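Local coordinates for tRNA-splicing ligase RtcB (Thermus thermophilus, PDB 2EPG), which probably joins RNA 3' ends carrying a 2',3'-cyclic or 3'-phosphate to 5'-hydroxyl ends, using GTP and manganese, at residues A[109-114]-A[337-342]; A[205-210]-A[308-313]; A[214-219]-A[244-249]. All blocks are in the same frame, centred on the assembly; numbering follows the deposited sequence.

Contact 1. Residues A[109-114]-A[337-342]; sequences CGVRLL and LAHNNA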
loop_
_atom_site.group_PDB
_atom_site.type_symbol
_atom_site.label_atom_id
_atom_site.label_comp_id
_atom_site.label_asym_id
_atom_site.label_seq_id
_atom_site.Cartn_x
_atom_site.Cartn_y
_atom_site.Cartn_z
ATOM N N CYS A 109 4.454 2.439 -2.332
ATOM C CA CYS A 109 5.088 2.014 -1.096
ATOM C C CYS A 109 3.984 1.006 -0.759
ATOM O O CYS A 109 2.788 1.328 -0.877
ATOM C CB CYS A 109 5.076 3.141 -0.052
ATOM S SG CYS A 109 5.449 2.599 1.655
ATOM N N GLY A 110 4.354 -0.206 -0.381
ATOM C CA GLY A 110 3.321 -1.180 -0.107
ATOM C C GLY A 110 3.759 -2.298 0.802
ATOM O O GLY A 110 4.801 -2.208 1.452
ATOM N N VAL A 111 2.976 -3.373 0.814
ATOM C CA VAL A 111 3.256 -4.486 1.696
ATOM C C VAL A 111 3.105 -5.847 1.045
ATOM O O VAL A 111 2.170 -6.075 0.287
ATOM C CB VAL A 111 2.281 -4.457 2.910
ATOM C CG1 VAL A 111 2.681 -5.497 3.933
ATOM C CG2 VAL A 111 2.248 -3.056 3.522
ATOM N N ARG A 112 4.028 -6.750 1.351
ATOM C CA ARG A 112 3.922 -8.111 0.872
ATOM C C ARG A 112 3.961 -9.002 2.114
ATOM O O ARG A 112 4.784 -8.785 3.019
ATOM C CB ARG A 112 5.079 -8.504 -0.045
ATOM C CG ARG A 112 5.067 -10.006 -0.349
ATOM C CD ARG A 112 6.036 -10.464 -1.434
ATOM N NE ARG A 112 5.755 -9.926 -2.766
ATOM C CZ ARG A 112 6.149 -10.521 -3.891
ATOM N NH1 ARG A 112 5.888 -9.993 -5.080
ATOM N NH2 ARG A 112 6.776 -11.679 -3.829
ATOM N N LEU A 113 3.068 -9.987 2.166
ATOM C CA LEU A 113 3.060 -10.919 3.279
ATOM C C LEU A 113 3.295 -12.341 2.764
ATOM O O LEU A 113 2.550 -12.838 1.907
ATOM C CB LEU A 113 1.726 -10.878 4.043
ATOM C CG LEU A 113 1.633 -11.798 5.276
ATOM C CD1 LEU A 113 2.619 -11.347 6.361
ATOM C CD2 LEU A 113 0.232 -11.749 5.858
ATOM N N LEU A 114 4.345 -12.978 3.279
ATOM C CA LEU A 114 4.650 -14.353 2.927
ATOM C C LEU A 114 4.092 -15.204 4.082
ATOM O O LEU A 114 4.166 -14.797 5.247
ATOM C CB LEU A 114 6.176 -14.568 2.817
ATOM C CG LEU A 114 6.993 -13.701 1.848
ATOM C CD1 LEU A 114 8.460 -14.149 1.846
ATOM C CD2 LEU A 114 6.405 -13.818 0.450
ATOM N N LEU A 337 0.089 -5.818 -1.836
ATOM C CA LEU A 337 -0.688 -4.682 -2.309
ATOM C C LEU A 337 -0.082 -3.334 -1.943
ATOM O O LEU A 337 0.679 -3.205 -0.990
ATOM C CB LEU A 337 -2.133 -4.739 -1.779
ATOM C CG LEU A 337 -2.411 -4.226 -0.353
ATOM C CD1 LEU A 337 -3.912 -4.330 -0.034
ATOM C CD2 LEU A 337 -1.593 -5.037 0.654
ATOM N N ALA A 338 -0.441 -2.328 -2.731
ATOM C CA ALA A 338 0.038 -0.969 -2.554
ATOM C C ALA A 338 -0.738 -0.205 -1.493
ATOM O O ALA A 338 -1.900 -0.505 -1.239
ATOM C CB ALA A 338 -0.063 -0.223 -3.886
ATOM N N HIS A 339 -0.081 0.789 -0.895
ATOM C CA HIS A 339 -0.687 1.664 0.107
ATOM C C HIS A 339 -0.749 3.087 -0.469
ATOM O O HIS A 339 -1.434 3.946 0.075
ATOM C CB HIS A 339 0.119 1.637 1.421
ATOM C CG HIS A 339 -0.171 0.442 2.282
ATOM N ND1 HIS A 339 -0.160 0.497 3.662
ATOM C CD2 HIS A 339 -0.543 -0.822 1.961
ATOM C CE1 HIS A 339 -0.523 -0.677 4.152
ATOM N NE2 HIS A 339 -0.762 -1.494 3.140
ATOM N N ASN A 340 -0.009 3.332 -1.558
ATOM C CA ASN A 340 -0.014 4.633 -2.249
ATOM C C ASN A 340 -0.079 4.324 -3.737
ATOM O O ASN A 340 0.839 3.703 -4.272
ATOM C CB ASN A 340 1.268 5.455 -2.006
ATOM C CG ASN A 340 1.418 5.931 -0.572
ATOM O OD1 ASN A 340 0.469 6.401 0.044
ATOM N ND2 ASN A 340 2.628 5.835 -0.049
ATOM N N ASN A 341 -1.149 4.739 -4.410
ATOM C CA ASN A 341 -1.254 4.480 -5.834
ATOM C C ASN A 341 -2.530 5.039 -6.446
ATOM O O ASN A 341 -3.508 5.249 -5.750
ATOM C CB ASN A 341 -1.222 2.975 -6.076
ATOM C CG ASN A 341 -0.352 2.595 -7.249
ATOM O OD1 ASN A 341 -0.235 1.417 -7.596
ATOM N ND2 ASN A 341 0.270 3.591 -7.869
ATOM N N ALA A 342 -2.509 5.296 -7.748
ATOM C CA ALA A 342 -3.703 5.751 -8.453
ATOM C C ALA A 342 -3.875 4.678 -9.515
ATOM O O ALA A 342 -2.917 4.314 -10.199
ATOM C CB ALA A 342 -3.489 7.108 -9.096
#

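Contact 2. Residues A[205-210]-A[308-313]; sequences PQIGTL and RQLIAH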
loop_
_atom_site.group_PDB
_atom_site.type_symbol
_atom_site.label_atom_id
_atom_site.label_comp_id
_atom_site.label_asym_id
_atom_site.label_seq_id
_atom_site.Cartn_x
_atom_site.Cartn_y
_atom_site.Cartn_z
ATOM N N PRO A 205 19.878 1.335 -8.802
ATOM C CA PRO A 205 20.768 0.524 -7.968
ATOM C C PRO A 205 20.169 0.210 -6.601
ATOM O O PRO A 205 20.833 -0.380 -5.745
ATOM C CB PRO A 205 22.015 1.397 -7.856
ATOM C CG PRO A 205 21.436 2.775 -7.809
ATOM C CD PRO A 205 20.374 2.719 -8.906
ATOM N N GLN A 206 18.920 0.609 -6.386
ATOM C CA GLN A 206 18.275 0.360 -5.099
ATOM C C GLN A 206 17.356 -0.858 -5.129
ATOM O O GLN A 206 16.840 -1.270 -4.089
ATOM C CB GLN A 206 17.480 1.594 -4.658
ATOM C CG GLN A 206 18.314 2.882 -4.555
ATOM C CD GLN A 206 17.489 4.105 -4.150
ATOM O OE1 GLN A 206 16.459 4.422 -4.766
ATOM N NE2 GLN A 206 17.945 4.803 -3.118
ATOM N N ILE A 207 17.156 -1.443 -6.308
ATOM C CA ILE A 207 16.274 -2.601 -6.406
ATOM C C ILE A 207 16.761 -3.692 -5.474
ATOM O O ILE A 207 17.957 -3.982 -5.407
ATOM C CB ILE A 207 16.161 -3.134 -7.870
ATOM C CG1 ILE A 207 15.015 -4.143 -7.983
ATOM C CG2 ILE A 207 17.444 -3.787 -8.308
ATOM C CD1 ILE A 207 14.714 -4.534 -9.415
ATOM N N GLY A 208 15.836 -4.263 -4.713
ATOM C CA GLY A 208 16.198 -5.322 -3.787
ATOM C C GLY A 208 16.606 -4.822 -2.422
ATOM O O GLY A 208 17.222 -5.559 -1.653
ATOM N N THR A 209 16.257 -3.581 -2.100
ATOM C CA THR A 209 16.612 -3.010 -0.790
ATOM C C THR A 209 15.377 -2.418 -0.145
ATOM O O THR A 209 14.459 -1.987 -0.835
ATOM C CB THR A 209 17.669 -1.898 -0.912
ATOM O OG1 THR A 209 17.125 -0.804 -1.670
ATOM C CG2 THR A 209 18.912 -2.421 -1.616
ATOM N N LEU A 210 15.365 -2.399 1.182
ATOM C CA LEU A 210 14.238 -1.888 1.946
ATOM C C LEU A 210 14.143 -0.371 1.969
ATOM O O LEU A 210 13.055 0.189 1.867
ATOM C CB LEU A 210 14.320 -2.433 3.381
ATOM C CG LEU A 210 14.049 -3.938 3.484
ATOM C CD1 LEU A 210 14.493 -4.508 4.837
ATOM C CD2 LEU A 210 12.560 -4.157 3.265
ATOM N N ARG A 308 9.798 -5.635 -4.062
ATOM C CA ARG A 308 9.283 -6.518 -3.025
ATOM C C ARG A 308 9.457 -7.973 -3.469
ATOM O O ARG A 308 9.756 -8.848 -2.655
ATOM C CB ARG A 308 7.810 -6.199 -2.727
ATOM C CG ARG A 308 7.617 -4.850 -2.013
ATOM C CD ARG A 308 6.239 -4.714 -1.349
ATOM N NE ARG A 308 5.130 -4.572 -2.295
ATOM C CZ ARG A 308 4.664 -3.414 -2.752
ATOM N NH1 ARG A 308 3.652 -3.403 -3.599
ATOM N NH2 ARG A 308 5.208 -2.262 -2.371
ATOM N N GLN A 309 9.276 -8.230 -4.760
ATOM C CA GLN A 309 9.442 -9.574 -5.271
ATOM C C GLN A 309 10.884 -10.028 -5.030
ATOM O O GLN A 309 11.109 -11.156 -4.585
ATOM C CB GLN A 309 9.122 -9.624 -6.772
ATOM C CG GLN A 309 9.367 -10.992 -7.417
ATOM C CD GLN A 309 8.461 -12.101 -6.846
ATOM O OE1 GLN A 309 7.255 -11.910 -6.676
ATOM N NE2 GLN A 309 9.042 -13.260 -6.574
ATOM N N LEU A 310 11.853 -9.144 -5.287
ATOM C CA LEU A 310 13.267 -9.490 -5.107
ATOM C C LEU A 310 13.565 -9.766 -3.652
ATOM O O LEU A 310 14.250 -10.723 -3.318
ATOM C CB LEU A 310 14.197 -8.356 -5.587
ATOM C CG LEU A 310 15.371 -8.715 -6.520
ATOM C CD1 LEU A 310 16.437 -7.607 -6.481
ATOM C CD2 LEU A 310 15.987 -10.054 -6.135
ATOM N N ILE A 311 13.057 -8.911 -2.776
ATOM C CA ILE A 311 13.285 -9.095 -1.351
ATOM C C ILE A 311 12.716 -10.436 -0.899
ATOM O O ILE A 311 13.335 -11.148 -0.113
ATOM C CB ILE A 311 12.657 -7.938 -0.544
ATOM C CG1 ILE A 311 13.393 -6.630 -0.878
ATOM C CG2 ILE A 311 12.762 -8.220 0.966
ATOM C CD1 ILE A 311 12.755 -5.377 -0.308
ATOM N N ALA A 312 11.543 -10.788 -1.412
ATOM C CA ALA A 312 10.921 -12.056 -1.047
ATOM C C ALA A 312 11.827 -13.211 -1.466
ATOM O O ALA A 312 11.947 -14.204 -0.745
ATOM C CB ALA A 312 9.549 -12.189 -1.711
ATOM N N HIS A 313 12.474 -13.077 -2.621
ATOM C CA HIS A 313 13.382 -14.123 -3.100
ATOM C C HIS A 313 14.530 -14.283 -2.101
ATOM O O HIS A 313 14.890 -15.404 -1.736
ATOM C CB HIS A 313 13.941 -13.767 -4.494
ATOM C CG HIS A 313 14.877 -14.799 -5.049
ATOM N ND1 HIS A 313 14.450 -16.035 -5.490
ATOM C CD2 HIS A 313 16.224 -14.789 -5.207
ATOM C CE1 HIS A 313 15.491 -16.741 -5.896
ATOM N NE2 HIS A 313 16.579 -16.009 -5.734
#

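Contact 3. Residues A[214-219]-A[244-249]; sequences NHFLEV and LIHTGS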
loop_
_atom_site.group_PDB
_atom_site.type_symbol
_atom_site.label_atom_id
_atom_site.label_comp_id
_atom_site.label_asym_id
_atom_site.label_seq_id
_atom_site.Cartn_x
_atom_site.Cartn_y
_atom_site.Cartn_z
ATOM N N ASN A 214 10.349 4.450 7.547
ATOM C CA ASN A 214 9.516 3.396 8.100
ATOM C C ASN A 214 9.435 2.125 7.254
ATOM O O ASN A 214 8.401 1.458 7.229
ATOM C CB ASN A 214 8.113 3.949 8.360
ATOM C CG ASN A 214 8.057 4.847 9.591
ATOM O OD1 ASN A 214 9.005 5.593 9.882
ATOM N ND2 ASN A 214 6.939 4.791 10.315
ATOM N N HIS A 215 10.517 1.787 6.559
ATOM C CA HIS A 215 10.534 0.569 5.748
ATOM C C HIS A 215 11.263 -0.526 6.519
ATOM O O HIS A 215 12.254 -0.268 7.199
ATOM C CB HIS A 215 11.214 0.810 4.394
ATOM C CG HIS A 215 10.503 1.808 3.534
ATOM N ND1 HIS A 215 9.158 1.715 3.245
ATOM C CD2 HIS A 215 10.947 2.923 2.905
ATOM C CE1 HIS A 215 8.804 2.729 2.476
ATOM N NE2 HIS A 215 9.870 3.477 2.256
ATOM N N PHE A 216 10.772 -1.753 6.405
ATOM C CA PHE A 216 11.370 -2.861 7.123
ATOM C C PHE A 216 10.809 -4.183 6.632
ATOM O O PHE A 216 9.949 -4.248 5.752
ATOM C CB PHE A 216 11.054 -2.729 8.609
ATOM C CG PHE A 216 9.582 -2.677 8.895
ATOM C CD1 PHE A 216 8.858 -3.842 9.101
ATOM C CD2 PHE A 216 8.900 -1.467 8.850
ATOM C CE1 PHE A 216 7.473 -3.809 9.250
ATOM C CE2 PHE A 216 7.517 -1.421 8.997
ATOM C CZ PHE A 216 6.800 -2.596 9.196
ATOM N N LEU A 217 11.307 -5.238 7.243
ATOM C CA LEU A 217 10.877 -6.572 6.939
ATOM C C LEU A 217 10.788 -7.227 8.307
ATOM O O LEU A 217 11.635 -6.983 9.155
ATOM C CB LEU A 217 11.932 -7.224 6.060
ATOM C CG LEU A 217 12.126 -8.726 5.919
ATOM C CD1 LEU A 217 12.999 -8.988 4.698
ATOM C CD2 LEU A 217 12.775 -9.293 7.176
ATOM N N GLU A 218 9.739 -7.999 8.568
ATOM C CA GLU A 218 9.687 -8.677 9.847
ATOM C C GLU A 218 9.140 -10.092 9.778
ATOM O O GLU A 218 8.233 -10.401 8.991
ATOM C CB GLU A 218 8.955 -7.851 10.930
ATOM C CG GLU A 218 7.601 -7.287 10.613
ATOM C CD GLU A 218 6.986 -6.546 11.806
ATOM O OE1 GLU A 218 7.669 -5.707 12.442
ATOM O OE2 GLU A 218 5.809 -6.802 12.106
ATOM N N VAL A 219 9.773 -10.964 10.561
ATOM C CA VAL A 219 9.360 -12.354 10.675
ATOM C C VAL A 219 8.403 -12.294 11.861
ATOM O O VAL A 219 8.751 -11.746 12.910
ATOM C CB VAL A 219 10.530 -13.277 11.029
ATOM C CG1 VAL A 219 10.051 -14.736 11.043
ATOM C CG2 VAL A 219 11.658 -13.084 10.032
ATOM N N LEU A 244 6.531 -10.149 6.797
ATOM C CA LEU A 244 5.909 -8.975 6.207
ATOM C C LEU A 244 6.986 -8.018 5.699
ATOM O O LEU A 244 7.865 -7.607 6.453
ATOM C CB LEU A 244 4.999 -8.284 7.237
ATOM C CG LEU A 244 4.111 -7.134 6.736
ATOM C CD1 LEU A 244 2.821 -7.026 7.589
ATOM C CD2 LEU A 244 4.899 -5.835 6.782
ATOM N N ILE A 245 6.899 -7.681 4.412
ATOM C CA ILE A 245 7.850 -6.785 3.742
ATOM C C ILE A 245 7.159 -5.448 3.444
ATOM O O ILE A 245 6.146 -5.399 2.747
ATOM C CB ILE A 245 8.324 -7.401 2.406
ATOM C CG1 ILE A 245 8.990 -8.756 2.666
ATOM C CG2 ILE A 245 9.283 -6.448 1.701
ATOM C CD1 ILE A 245 9.115 -9.646 1.403
ATOM N N HIS A 246 7.726 -4.374 3.977
ATOM C CA HIS A 246 7.183 -3.032 3.825
ATOM C C HIS A 246 8.217 -2.146 3.159
ATOM O O HIS A 246 9.242 -1.816 3.769
ATOM C CB HIS A 246 6.851 -2.454 5.200
ATOM C CG HIS A 246 5.993 -1.228 5.153
ATOM N ND1 HIS A 246 6.134 -0.252 4.189
ATOM C CD2 HIS A 246 4.993 -0.810 5.964
ATOM C CE1 HIS A 246 5.256 0.711 4.407
ATOM N NE2 HIS A 246 4.551 0.396 5.478
ATOM N N THR A 247 7.955 -1.783 1.906
ATOM C CA THR A 247 8.843 -0.921 1.152
ATOM C C THR A 247 8.185 -0.511 -0.171
ATOM O O THR A 247 7.121 -1.049 -0.547
ATOM C CB THR A 247 10.208 -1.597 0.884
ATOM O OG1 THR A 247 11.085 -0.643 0.276
ATOM C CG2 THR A 247 10.049 -2.808 -0.045
ATOM N N GLY A 248 8.809 0.440 -0.868
ATOM C CA GLY A 248 8.238 0.936 -2.108
ATOM C C GLY A 248 9.138 1.092 -3.318
ATOM O O GLY A 248 9.972 0.226 -3.601
ATOM N N SER A 249 8.948 2.191 -4.051
ATOM C CA SER A 249 9.728 2.451 -5.260
ATOM C C SER A 249 11.057 3.145 -4.959
ATOM O O SER A 249 11.794 3.534 -5.870
ATOM C CB SER A 249 8.904 3.265 -6.270
ATOM O OG SER A 249 8.332 4.423 -5.681
#

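Contact 1. Residues A[109-114]-A[337-342]
Gly-110 and Val-111 run antiparallel to Ala-338 and Leu-337: Val-111 with Leu-337 is a hydrogen-bonded pair, while Gly-110 and Ala-338 form a non-hydrogen-bonded one with their CA atoms 4.1 Å apart. Val-111 N donates to Leu-337 O at 2.9 Å, almost straight at 171°, and Leu-337 N returns a bond to Val-111 O. One step on, His-339 interrupts the strand, yet His-339 N still reaches Cys-109 O at 2.9 Å. A side chain at Gly-110 would run into Leu-337 O, which suits the glycine to this close pairing.

Among the side chains, Val-111 and His-339 make the main meeting. CG2 of Val-111 lies over one face of the imidazole, 3.8 Å from the centroid of the His-339 ring, a CH-pi contact in which Val-111 CG2 comes closest to His-339 NE2, at 3.4 Å. The ring gets there because His-339 CG stands anti to the carbonyl carbon (chi1 -80°). At the other end, Asn-340 ND2 packs on Cys-109 CB at 3.6 Å; its amide is held by bonds from ND2 to Asp-106 O and from Gly-358 N to OD1.

His-339 is predicted to bind the second manganese ion and GMP. In this model its ND1 is hydrogen-bonded to ND1 of His-410, the predicted GMP-histidine intermediate, and its NE2 to Leu-382 O. With both ring nitrogens engaged and one face against Val-111, the imidazole is fixed in rotation, and binding a metal through either nitrogen would probably mean giving up one of these hydrogen bonds.

Contact 2. Residues A[205-210]-A[308-313]
Leu-310 reaches out from helix 288-321 onto the backbone of Gly-208, and it can be followed outward atom by atom. Its CB is already in touch, 4.1 Å from Gly-208 CA. Beyond CG, the CD1 branch does the real work: Leu-310 CD1 sits 3.5 Å from Gly-208 CA and close to the amide nitrogen of the same glycine. The end of that branch also meets Ile-207, whose CG1 lies 4.0 Å from Leu-310 CD1, the two side chains crossing at about a right angle. Leu-310 holds this position with chi1 at -131°, away from any staggered arrangement.

What the leucine packs on is a type II beta turn running from Gln-206 to Thr-209. Gly-208 takes its third position with phi 89° and psi 18°, a left-handed backbone that favours glycine, and a CB there would in addition strike Leu-310 CD1. The turn is held to the helix by Asn-307, whose OD1 accepts from Gly-208 N and whose ND2 donates to Thr-209 O.

One residue along the helix, Ile-311 works on the turn's exit. Its CG1 rests 4.0 Å from Gly-208 C, and the extended chain carries CD1 onward to Thr-209 O and to the apolar end of Leu-210, with Ile-311 CD1 and Leu-210 CD2 3.8 Å apart. Cutting this residue back to an alanine would probably open a gap beside the Gly-208 carbonyl and leave Leu-210 CD2 without its helix neighbour. Ile-311 also touches Ile-245 and Thr-247 of strand 240-247 and Leu-217 of strand 216-225.

Contact 3. Residues A[214-219]-A[244-249]
Phe-216 to Glu-218 and Leu-244 to His-246 are antiparallel strand neighbours in the central beta structure of this RtcB protein, their axes 4.8 Å apart. Four backbone hydrogen bonds join them, two in each hydrogen-bonded pair: Phe-216 with His-246, and Glu-218 with Leu-244. The bond from His-246 N to Phe-216 O, at 2.8 Å, is close to linear. Between the pairs, Leu-217 CA offers a C-H to Leu-244 O at 3.2 Å. Glu-218 OE2 is hydrogen-bonded to Gln-220 NE2, farther along its own strand.

Apolar contacts follow on both faces. On one, Leu-217 and Ile-245 meet loosely and Leu-217 goes on to helix 288-321. On the other, Phe-216 CE1 touches Leu-244 CD2 at 4.1 Å.

Aromatic contacts gather His-215, Phe-216 and His-246, predicted GMP or manganese ligands. With CG placed between the backbone N and the carbonyl carbon (chi1 57°), Phe-216 swings its ring over its strand partner, so that His-246 CB makes a CH-pi contact 4.1 Å from the Phe-216 centroid. Asn-214 O stands over the centre of the His-246 ring, 4.1 Å above its plane. The rings of His-215 and His-246 lie oblique, planes at 54°; His-246 ND1, buried without a hydrogen-bond partner in the model, sits at the edge of the His-215 ring, 3.7 Å from His-215 ND1.

From the N terminus, the chain first passes 109-114, then 205-210, 214-219, 244-249 and 308-313 before returning at 337-342. Contact 3 therefore closes the smallest loop, contact 2 closes a wider one round it, and contact 1 closes the widest round both; none of them cross. Strand 110-119 lies between 332-347 and 240-247, so contact 1 and contact 3 belong to neighbouring strand pairs, joined by bonds such as Arg-112 O to Ile-245 N. Contact 2 brings helix 288-321 and the loop before strand 216-225 up to these strands. Arg-308 and Gln-309 reach Thr-247 and Arg-112 from the helix, while Leu-210 O bonds to Thr-247 OG1.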